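Local coordinates for putative aldehyde dehydrogenase AldY (Bacillus subtilis, PDB 4DNG), which probably oxidises aldehydes to carboxylates with NAD(+), and may protect the bacterium against stress from ethanol and related compounds, at residues M89-T94 with G317-P322; Q313-D318 with K323-P328. One frame throughout, in Å; residues are numbered along the deposited sequence.

Contact 1 of 2, residues M89-T94 with G317-P322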
ATOM      1  N   MET A  89      16.597 -27.687  16.572  1.00 68.62           N
ATOM      2  CA  MET A  89      17.394 -26.726  15.805  1.00 72.14           C
ATOM      3  C   MET A  89      16.943 -25.251  15.953  1.00 67.96           C
ATOM      4  O   MET A  89      17.791 -24.364  16.108  1.00 67.38           O
ATOM      5  CB  MET A  89      17.498 -27.143  14.337  1.00 78.91           C
ATOM      6  CG  MET A  89      18.413 -26.249  13.496  1.00 86.63           C
ATOM      7  SD  MET A  89      20.136 -26.153  14.031  1.00 85.69           S
ATOM      8  CE  MET A  89      20.649 -27.848  13.794  1.00 83.90           C
ATOM      9  N   ILE A  90      15.628 -24.997  15.922  1.00 63.94           N
ATOM     10  CA  ILE A  90      15.101 -23.655  16.202  1.00 61.31           C
ATOM     11  C   ILE A  90      15.573 -23.172  17.569  1.00 60.45           C
ATOM     12  O   ILE A  90      15.984 -22.032  17.709  1.00 60.93           O
ATOM     13  CB  ILE A  90      13.554 -23.579  16.165  1.00 62.16           C
ATOM     14  CG1 ILE A  90      13.019 -23.791  14.736  1.00 62.83           C
ATOM     15  CG2 ILE A  90      13.070 -22.230  16.689  1.00 52.17           C
ATOM     16  CD1 ILE A  90      11.568 -24.224  14.709  1.00 59.09           C
ATOM     17  N   ALA A  91      15.496 -24.043  18.571  1.00 59.09           N
ATOM     18  CA  ALA A  91      16.000 -23.721  19.893  1.00 65.75           C
ATOM     19  C   ALA A  91      17.515 -23.406  19.878  1.00 68.59           C
ATOM     20  O   ALA A  91      17.921 -22.334  20.326  1.00 65.65           O
ATOM     21  CB  ALA A  91      15.679 -24.843  20.875  1.00 69.18           C
ATOM     22  N   ARG A  92      18.328 -24.304  19.319  1.00 71.24           N
ATOM     23  CA  ARG A  92      19.789 -24.114  19.294  1.00 73.53           C
ATOM     24  C   ARG A  92      20.211 -22.811  18.621  1.00 73.89           C
ATOM     25  O   ARG A  92      21.072 -22.106  19.138  1.00 71.67           O
ATOM     26  CB  ARG A  92      20.519 -25.284  18.623  1.00 76.65           C
ATOM     27  CG  ARG A  92      19.897 -26.652  18.855  1.00 84.01           C
ATOM     28  CD  ARG A  92      20.926 -27.749  19.103  1.00 91.57           C
ATOM     29  NE  ARG A  92      21.774 -28.085  17.952  1.00 90.96           N
ATOM     30  CZ  ARG A  92      23.032 -27.672  17.796  1.00 89.90           C
ATOM     31  NH1 ARG A  92      23.588 -26.879  18.707  1.00101.39           N
ATOM     32  NH2 ARG A  92      23.736 -28.041  16.727  1.00 77.52           N
ATOM     33  N   GLU A  93      19.591 -22.485  17.489  1.00 70.19           N
ATOM     34  CA  GLU A  93      20.078 -21.382  16.642  1.00 68.87           C
ATOM     35  C   GLU A  93      19.652 -20.057  17.204  1.00 66.63           C
ATOM     36  O   GLU A  93      20.351 -19.053  17.102  1.00 67.58           O
ATOM     37  CB  GLU A  93      19.538 -21.510  15.216  1.00 60.60           C
ATOM     38  CG  GLU A  93      20.249 -20.629  14.209  1.00 61.24           C
ATOM     39  CD  GLU A  93      19.720 -20.766  12.784  1.00 72.18           C
ATOM     40  OE1 GLU A  93      18.496 -20.972  12.588  1.00 66.54           O
ATOM     41  OE2 GLU A  93      20.534 -20.652  11.841  1.00 84.09           O
ATOM     42  N   THR A  94      18.502 -20.112  17.843  1.00 66.80           N
ATOM     43  CA  THR A  94      17.660 -18.976  18.108  1.00 62.51           C
ATOM     44  C   THR A  94      17.706 -18.599  19.592  1.00 67.77           C
ATOM     45  O   THR A  94      17.451 -17.454  19.949  1.00 63.70           O
ATOM     46  CB  THR A  94      16.242 -19.362  17.640  1.00 60.91           C
ATOM     47  OG1 THR A  94      15.846 -18.557  16.521  1.00 75.49           O
ATOM     48  CG2 THR A  94      15.250 -19.257  18.702  1.00 55.77           C
ATOM     49  N   GLY A 317      17.998 -20.823  31.934  1.00 82.93           N
ATOM     50  CA  GLY A 317      19.228 -21.547  31.620  1.00 80.02           C
ATOM     51  C   GLY A 317      19.327 -22.096  30.211  1.00 79.11           C
ATOM     52  O   GLY A 317      19.137 -21.374  29.232  1.00 72.95           O
ATOM     53  N   ASP A 318      19.664 -23.379  30.110  1.00 85.07           N
ATOM     54  CA  ASP A 318      19.838 -24.025  28.817  1.00 84.30           C
ATOM     55  C   ASP A 318      18.486 -24.219  28.168  1.00 81.61           C
ATOM     56  O   ASP A 318      17.605 -24.865  28.717  1.00 85.75           O
ATOM     57  CB  ASP A 318      20.560 -25.363  28.950  1.00 87.41           C
ATOM     58  CG  ASP A 318      21.116 -25.854  27.630  1.00 90.46           C
ATOM     59  OD1 ASP A 318      20.686 -25.344  26.567  1.00 93.96           O
ATOM     60  OD2 ASP A 318      21.985 -26.754  27.652  1.00 92.53           O
ATOM     61  N   GLN A 319      18.346 -23.651  26.986  1.00 77.95           N
ATOM     62  CA  GLN A 319      17.072 -23.568  26.280  1.00 82.08           C
ATOM     63  C   GLN A 319      16.720 -24.879  25.565  1.00 89.23           C
ATOM     64  O   GLN A 319      15.556 -25.138  25.230  1.00 89.98           O
ATOM     65  CB  GLN A 319      17.217 -22.457  25.276  1.00 76.43           C
ATOM     66  CG  GLN A 319      18.698 -22.265  24.974  1.00 77.45           C
ATOM     67  CD  GLN A 319      18.975 -22.340  23.509  1.00 81.92           C
ATOM     68  OE1 GLN A 319      20.104 -22.158  23.066  1.00 84.52           O
ATOM     69  NE2 GLN A 319      17.934 -22.605  22.735  1.00 87.20           N
ATOM     70  N   THR A 320      17.734 -25.703  25.334  1.00 88.16           N
ATOM     71  CA  THR A 320      17.518 -27.029  24.783  1.00 88.63           C
ATOM     72  C   THR A 320      16.901 -27.972  25.819  1.00 86.99           C
ATOM     73  O   THR A 320      16.423 -29.040  25.466  1.00 87.95           O
ATOM     74  CB  THR A 320      18.817 -27.627  24.242  1.00 91.95           C
ATOM     75  OG1 THR A 320      19.666 -27.966  25.344  1.00 89.03           O
ATOM     76  CG2 THR A 320      19.515 -26.618  23.305  1.00 90.19           C
ATOM     77  N   ASP A 321      16.901 -27.562  27.086  1.00 84.63           N
ATOM     78  CA  ASP A 321      16.211 -28.278  28.161  1.00 88.27           C
ATOM     79  C   ASP A 321      14.704 -27.993  28.071  1.00 94.28           C
ATOM     80  O   ASP A 321      14.298 -26.826  28.093  1.00 99.98           O
ATOM     81  CB  ASP A 321      16.804 -27.830  29.508  1.00 93.18           C
ATOM     82  CG  ASP A 321      16.117 -28.455  30.736  1.00 96.57           C
ATOM     83  OD1 ASP A 321      14.881 -28.654  30.761  1.00102.57           O
ATOM     84  OD2 ASP A 321      16.838 -28.701  31.718  1.00 90.54           O
ATOM     85  N   PRO A 322      13.866 -29.057  27.973  1.00100.18           N
ATOM     86  CA  PRO A 322      12.409 -28.900  27.743  1.00 98.98           C
ATOM     87  C   PRO A 322      11.606 -28.257  28.896  1.00106.42           C
ATOM     88  O   PRO A 322      10.392 -28.067  28.759  1.00111.99           O
ATOM     89  CB  PRO A 322      11.928 -30.341  27.485  1.00 93.71           C
ATOM     90  CG  PRO A 322      12.944 -31.211  28.124  1.00 91.42           C
ATOM     91  CD  PRO A 322      14.258 -30.481  28.072  1.00 95.54           C
TER

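Contact 2 of 2, residues Q313-D318 with K323-P328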
ATOM      1  N   GLN A 313       9.730 -17.486  39.874  1.00 92.47           N
ATOM      2  CA  GLN A 313       9.835 -18.944  39.846  1.00 93.16           C
ATOM      3  C   GLN A 313      10.440 -19.454  38.558  1.00 93.88           C
ATOM      4  O   GLN A 313      11.167 -20.458  38.563  1.00 92.99           O
ATOM      5  CB  GLN A 313       8.457 -19.584  39.992  1.00 97.90           C
ATOM      6  CG  GLN A 313       8.045 -19.917  41.416  1.00104.81           C
ATOM      7  CD  GLN A 313       6.540 -19.826  41.613  1.00118.08           C
ATOM      8  OE1 GLN A 313       6.070 -19.192  42.557  1.00122.26           O
ATOM      9  NE2 GLN A 313       5.776 -20.442  40.710  1.00124.77           N
ATOM     10  N   LEU A 314      10.131 -18.757  37.464  1.00 92.51           N
ATOM     11  CA  LEU A 314      10.421 -19.235  36.112  1.00 88.72           C
ATOM     12  C   LEU A 314      11.836 -19.797  35.973  1.00 87.01           C
ATOM     13  O   LEU A 314      12.802 -19.151  36.385  1.00 86.74           O
ATOM     14  CB  LEU A 314      10.162 -18.136  35.081  1.00 85.42           C
ATOM     15  CG  LEU A 314       8.822 -17.382  35.157  1.00 83.49           C
ATOM     16  CD1 LEU A 314       8.879 -16.166  34.241  1.00 76.11           C
ATOM     17  CD2 LEU A 314       7.619 -18.264  34.837  1.00 79.56           C
ATOM     18  N   PRO A 315      11.951 -21.030  35.440  1.00 88.10           N
ATOM     19  CA  PRO A 315      13.244 -21.669  35.132  1.00 87.99           C
ATOM     20  C   PRO A 315      14.067 -20.938  34.074  1.00 86.31           C
ATOM     21  O   PRO A 315      13.567 -20.625  32.995  1.00 94.15           O
ATOM     22  CB  PRO A 315      12.833 -23.057  34.620  1.00 89.54           C
ATOM     23  CG  PRO A 315      11.551 -23.339  35.333  1.00 92.45           C
ATOM     24  CD  PRO A 315      10.842 -22.007  35.410  1.00 91.04           C
ATOM     25  N   TYR A 316      15.325 -20.665  34.391  1.00 84.69           N
ATOM     26  CA  TYR A 316      16.219 -20.043  33.426  1.00 85.47           C
ATOM     27  C   TYR A 316      17.439 -20.928  33.137  1.00 82.42           C
ATOM     28  O   TYR A 316      17.855 -21.707  33.987  1.00 80.32           O
ATOM     29  CB  TYR A 316      16.619 -18.630  33.890  1.00 86.53           C
ATOM     30  CG  TYR A 316      17.565 -18.581  35.074  1.00 91.49           C
ATOM     31  CD1 TYR A 316      18.943 -18.763  34.901  1.00 92.18           C
ATOM     32  CD2 TYR A 316      17.092 -18.323  36.360  1.00 90.01           C
ATOM     33  CE1 TYR A 316      19.814 -18.709  35.976  1.00 94.80           C
ATOM     34  CE2 TYR A 316      17.958 -18.262  37.442  1.00 92.60           C
ATOM     35  CZ  TYR A 316      19.317 -18.458  37.246  1.00 99.20           C
ATOM     36  OH  TYR A 316      20.191 -18.404  38.312  1.00104.75           O
ATOM     37  N   GLY A 317      17.998 -20.823  31.934  1.00 82.93           N
ATOM     38  CA  GLY A 317      19.228 -21.547  31.620  1.00 80.02           C
ATOM     39  C   GLY A 317      19.327 -22.096  30.211  1.00 79.11           C
ATOM     40  O   GLY A 317      19.137 -21.374  29.232  1.00 72.95           O
ATOM     41  N   ASP A 318      19.664 -23.379  30.110  1.00 85.07           N
ATOM     42  CA  ASP A 318      19.838 -24.025  28.817  1.00 84.30           C
ATOM     43  C   ASP A 318      18.486 -24.219  28.168  1.00 81.61           C
ATOM     44  O   ASP A 318      17.605 -24.865  28.717  1.00 85.75           O
ATOM     45  CB  ASP A 318      20.560 -25.363  28.950  1.00 87.41           C
ATOM     46  CG  ASP A 318      21.116 -25.854  27.630  1.00 90.46           C
ATOM     47  OD1 ASP A 318      20.686 -25.344  26.567  1.00 93.96           O
ATOM     48  OD2 ASP A 318      21.985 -26.754  27.652  1.00 92.53           O
ATOM     49  N   LYS A 323      12.266 -27.929  30.008  1.00 98.06           N
ATOM     50  CA  LYS A 323      11.601 -27.230  31.111  1.00102.63           C
ATOM     51  C   LYS A 323      12.199 -25.845  31.418  1.00101.62           C
ATOM     52  O   LYS A 323      11.962 -25.286  32.494  1.00106.18           O
ATOM     53  CB  LYS A 323      11.559 -28.102  32.376  1.00110.62           C
ATOM     54  CG  LYS A 323      10.311 -28.970  32.509  1.00118.57           C
ATOM     55  CD  LYS A 323       9.893 -29.099  33.970  1.00122.68           C
ATOM     56  CE  LYS A 323       8.461 -29.592  34.123  1.00121.95           C
ATOM     57  NZ  LYS A 323       8.379 -31.073  34.229  1.00117.90           N
ATOM     58  N   THR A 324      12.967 -25.295  30.477  1.00 87.37           N
ATOM     59  CA  THR A 324      13.499 -23.942  30.624  1.00 82.50           C
ATOM     60  C   THR A 324      12.556 -22.930  29.999  1.00 81.66           C
ATOM     61  O   THR A 324      11.976 -23.157  28.936  1.00 78.97           O
ATOM     62  CB  THR A 324      14.892 -23.779  30.002  1.00 85.53           C
ATOM     63  OG1 THR A 324      15.763 -24.804  30.500  1.00 86.23           O
ATOM     64  CG2 THR A 324      15.473 -22.425  30.372  1.00 85.96           C
ATOM     65  N   VAL A 325      12.405 -21.800  30.670  1.00 84.00           N
ATOM     66  CA  VAL A 325      11.420 -20.824  30.260  1.00 83.94           C
ATOM     67  C   VAL A 325      12.165 -19.615  29.726  1.00 78.48           C
ATOM     68  O   VAL A 325      11.835 -19.089  28.654  1.00 76.12           O
ATOM     69  CB  VAL A 325      10.454 -20.484  31.420  1.00 85.91           C
ATOM     70  CG1 VAL A 325       9.521 -19.347  31.045  1.00 83.57           C
ATOM     71  CG2 VAL A 325       9.656 -21.720  31.829  1.00 82.47           C
ATOM     72  N   VAL A 326      13.200 -19.217  30.456  1.00 71.88           N
ATOM     73  CA  VAL A 326      13.999 -18.079  30.072  1.00 70.09           C
ATOM     74  C   VAL A 326      15.370 -18.581  29.630  1.00 77.61           C
ATOM     75  O   VAL A 326      16.180 -19.034  30.454  1.00 82.35           O
ATOM     76  CB  VAL A 326      14.103 -17.034  31.198  1.00 68.67           C
ATOM     77  CG1 VAL A 326      14.643 -15.728  30.657  1.00 69.80           C
ATOM     78  CG2 VAL A 326      12.736 -16.785  31.807  1.00 68.90           C
ATOM     79  N   GLY A 327      15.597 -18.543  28.313  1.00 65.66           N
ATOM     80  CA  GLY A 327      16.884 -18.890  27.749  1.00 61.48           C
ATOM     81  C   GLY A 327      17.671 -17.632  27.415  1.00 66.53           C
ATOM     82  O   GLY A 327      17.342 -16.531  27.873  1.00 63.07           O
ATOM     83  N   PRO A 328      18.706 -17.783  26.580  1.00 71.20           N
ATOM     84  CA  PRO A 328      19.654 -16.712  26.360  1.00 67.48           C
ATOM     85  C   PRO A 328      19.087 -15.680  25.442  1.00 66.56           C
ATOM     86  O   PRO A 328      18.147 -15.976  24.713  1.00 72.92           O
ATOM     87  CB  PRO A 328      20.847 -17.419  25.694  1.00 66.47           C
ATOM     88  CG  PRO A 328      20.356 -18.760  25.239  1.00 67.54           C
ATOM     89  CD  PRO A 328      18.951 -18.950  25.709  1.00 70.26           C
TER

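Contact 1 of 2, residues M89-T94 with G317-P322
Ala91 meets Gln319 where the last turns of helix 83-94 face the loop 317-322, and the two backbones come nearest at Ala91 and Thr320, 6.1 Å between their CA atoms. The methyl of Ala91 points at the loop, and Gln319 NE2 lies 3.7 Å from Ala91 CB. The likely polar link is made by the same nitrogen, donating to the carbonyl oxygen of Ala91. Its modelled length of 2.4 Å from NE2 to Ala91 O is too short to be trusted, although the pairing is plausible. Gln319 already heads for the helix from CB, and the bend at chi2 (126°) sets how its amide meets Ala91 O; NE2 also makes a weak bond to Gly96 O. Arg92 comes next and aims its CB away from the loop; its CG merely brushes Thr320 CG2, at 4.5 Å. Glu93 faces elsewhere, its carboxylate hydrogen-bonded to Ile184 N and Ser185 OG, which ties this end of the helix to helix 183-196.

On the loop side, Asp318 to Asp321 form a type I beta turn overlaid by an Asx turn. Asp318 OD1 accepts from Thr320 N at 3.2 Å and from Thr320 OG1 at 3.1 Å, both reaching it from the same face of the carboxylate plane. With chi1 at 71°, the Thr320 hydroxyl sits close to its own N-H, and the two donors can share one oxygen. The turn presents Gln319 and Thr320 to the helix. In the aldehyde dehydrogenase fold this bridges the cofactor-binding domain, which carries the helix, and the catalytic domain, which carries the loop. Chemically, if the pairing holds, one neutral side-chain amide serves the carbonyl of a buried helix residue and carries the polar part, with slight apolar packing beside it.

Contact 2 of 2, residues Q313-D318 with K323-P328
Thr324 lies across Gly317 and Asp318, and each atom of its side chain finds a neighbour there. CB sits 3.2 Å from Asp318 O; OG1 goes on to donate to that oxygen at 2.6 Å, tilted 35° from the carbonyl plane. The other branch, CG2, is anti to the backbone N (chi1 -52° places OG1 beside that N) and rests 3.4 Å from Gly317 N. A valine here would probably leave Asp318 O with the turn's Asp321 N but without its hydroxyl donor, loosening the hold of 323-328 on the turn.

Around this side chain the backbones form a single beta bridge between Tyr316 and Val326. Pro315 O accepts from two successive amides, Val326 N in the carbonyl plane and Val325 N tilted from it, each at 2.9 Å. Gly317 N returns a bond to Val326 O, also 2.9 Å long. Gly317 has backbone angles at which any CB would collide with Tyr316 O, so the position calls for glycine.

Pro315 CD meets Val325 CG2 at 3.8 Å, while Leu314 and Val325 reach Phe280 and Ile281 of helix 268-281. Backbone bonds therefore set the loop's shape, one threonine hydroxyl pins its turn, and apolar side chains seat it against helix 268-281.

Neither contact is core: both are partly buried, with exposed residues only among the touching residues of contact 2. They share Gly317 and Asp318 and hence the same loop between helices 297-313 and 332-347, but they use it differently. Contact 2 is local: the loop folds on itself through several backbone bonds and buries more surface. Contact 1 is long-range and sparser, joining that loop to helix 83-94 from a distant part of the sequence, probably through one side-chain amide. The two touch where Gln319 CG packs on Pro328 CD, at 3.4 Å. Self-bonding shapes the loop, while a polar side chain on it probably reaches the neighbouring domain.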